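Local structure of putative OMPA family lipoprotein (Burkholderia pseudomallei, 4B5C) at residues R94-L98 against L99-D103. The protein is probably part of the Tol-Pal system, which has a role in outer membrane invagination during cell division and is important for outer membrane integrity. Numbering follows the deposited sequence. Where two conformers were deposited one is given.
Sequences RALSL and LGVGD
A Schellman motif closes helix 78-98, and the contact between Leu-96 and Val-101 shows how such a C-cap joins backbone bonding to apolar burial. Gly-100 is the first residue to abandon helical angles; its positive phi (105°) turns the chain so that the next amide, that of Val-101, also reaches back into the last turn. Val-101 N donates to Leu-96 O at 3.0 Å, a fairly straight bond (159° at the hydrogen) tilted modestly from the carbonyl plane. Gly-100 N meets Ser-97 O at 2.9 Å, but from well above the plane of that carbonyl. Leu-99 N is shared between Ala-95 O, four residues back, and Leu-96 O, three back, and both bonds are weak.

The reversal sets Val-101 alongside Leu-96, where CG2 of Val-101 lies 3.9 Å from CB of Leu-96. With CG1 anti to the backbone N (chi1 -180°), CG2 is placed beside that N, and it also comes within 3.2 Å of Leu-96 O, next to the amide that bonds the same oxygen. Both side chains are buried, touching Ala-55 of helix 48-60 and Met-106 of strand 106-112. Leu-99 instead brings CG and CD1 against Ala-95 O, CG at 3.3 Å, and its side chain too reaches Ala-55.

A water donates to Ser-97 OG and, at 2.6 Å, to Val-101 O, bridging the helix end to the outgoing chain, while Ser-97 OG is also hydrogen-bonded to Arg-93 O. The 6→1 and 5→2 backbone bonds, together with an apolar contact between the residues on the two sides of the turn, are characteristic of the Schellman C-cap, which here leads from helix 78-98 into edge strand 106-112 of the OmpA-like alpha/beta domain.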
loop_
_atom_site.group_PDB
_atom_site.type_symbol
_atom_site.label_atom_id
_atom_site.label_comp_id
_atom_site.label_asym_id
_atom_site.label_seq_id
_atom_site.Cartn_x
_atom_site.Cartn_y
_atom_site.Cartn_z
ATOM N N ARG A 94 -4.362 -0.003 -8.937
ATOM C CA ARG A 94 -4.280 0.033 -10.396
ATOM C C ARG A 94 -3.084 -0.771 -10.911
ATOM O O ARG A 94 -3.169 -1.434 -11.948
ATOM C CB ARG A 94 -4.234 1.475 -10.913
ATOM C CG ARG A 94 -5.548 2.227 -10.742
ATOM C CD ARG A 94 -5.527 3.600 -11.408
ATOM N NE ARG A 94 -4.723 4.571 -10.670
ATOM C CZ ARG A 94 -3.504 4.962 -11.030
ATOM N NH1 ARG A 94 -2.942 4.469 -12.126
ATOM N NH2 ARG A 94 -2.846 5.849 -10.294
ATOM N N ALA A 95 -1.974 -0.715 -10.179
ATOM C CA ALA A 95 -0.795 -1.499 -10.524
ATOM C C ALA A 95 -1.127 -2.989 -10.496
ATOM O O ALA A 95 -0.740 -3.739 -11.393
ATOM C CB ALA A 95 0.346 -1.189 -9.567
ATOM N N LEU A 96 -1.853 -3.403 -9.464
ATOM C CA LEU A 96 -2.262 -4.793 -9.322
ATOM C C LEU A 96 -3.312 -5.171 -10.363
ATOM O O LEU A 96 -3.300 -6.285 -10.887
ATOM C CB LEU A 96 -2.786 -5.060 -7.906
ATOM C CG LEU A 96 -1.736 -5.060 -6.790
ATOM C CD1 LEU A 96 -2.380 -5.240 -5.420
ATOM C CD2 LEU A 96 -0.692 -6.138 -7.041
ATOM N N SER A 97 -4.220 -4.244 -10.659
ATOM C CA SER A 97 -5.242 -4.476 -11.678
ATOM C C SER A 97 -4.593 -4.674 -13.040
ATOM O O SER A 97 -4.953 -5.583 -13.792
ATOM C CB SER A 97 -6.222 -3.303 -11.743
ATOM O OG SER A 97 -6.854 -3.092 -10.493
ATOM N N LEU A 98 -3.631 -3.812 -13.350
ATOM C CA LEU A 98 -2.901 -3.895 -14.606
ATOM C C LEU A 98 -2.210 -5.250 -14.729
ATOM O O LEU A 98 -2.036 -5.769 -15.830
ATOM C CB LEU A 98 -1.868 -2.770 -14.693
ATOM C CG LEU A 98 -1.231 -2.510 -16.057
ATOM C CD1 LEU A 98 -2.266 -1.963 -17.032
ATOM C CD2 LEU A 98 -0.059 -1.551 -15.926
ATOM N N LEU A 99 -1.816 -5.818 -13.595
ATOM C CA LEU A 99 -1.120 -7.100 -13.586
ATOM C C LEU A 99 -2.087 -8.280 -13.626
ATOM O O LEU A 99 -1.665 -9.436 -13.668
ATOM C CB LEU A 99 -0.200 -7.202 -12.371
ATOM C CG LEU A 99 1.037 -6.303 -12.411
ATOM C CD1 LEU A 99 1.622 -6.103 -11.019
ATOM C CD2 LEU A 99 2.079 -6.864 -13.368
ATOM N N GLY A 100 -3.384 -7.988 -13.605
ATOM C CA GLY A 100 -4.390 -9.019 -13.789
ATOM C C GLY A 100 -5.119 -9.455 -12.535
ATOM O O GLY A 100 -5.788 -10.485 -12.535
ATOM N N VAL A 101 -5.002 -8.677 -11.464
ATOM C CA VAL A 101 -5.693 -9.004 -10.220
ATOM C C VAL A 101 -7.166 -8.610 -10.286
ATOM O O VAL A 101 -7.504 -7.492 -10.669
ATOM C CB VAL A 101 -5.034 -8.328 -9.006
ATOM C CG1 VAL A 101 -5.779 -8.698 -7.731
ATOM C CG2 VAL A 101 -3.571 -8.725 -8.909
ATOM N N GLY A 102 -8.037 -9.539 -9.902
ATOM C CA GLY A 102 -9.472 -9.319 -9.963
ATOM C C GLY A 102 -9.947 -8.155 -9.118
ATOM O O GLY A 102 -9.405 -7.891 -8.044
ATOM N N ASP A 103 -10.971 -7.460 -9.602
ATOM C CA ASP A 103 -11.527 -6.316 -8.894
ATOM C C ASP A 103 -12.295 -6.752 -7.647
ATOM O O ASP A 103 -12.603 -5.939 -6.778
ATOM C CB ASP A 103 -12.442 -5.507 -9.823
ATOM C CG ASP A 103 -12.925 -4.214 -9.190
ATOM O OD1 ASP A 103 -12.294 -3.749 -8.217
ATOM O OD2 ASP A 103 -13.930 -3.659 -9.677
HETATM O O HOH W 1 -8.891 -5.286 -10.828
#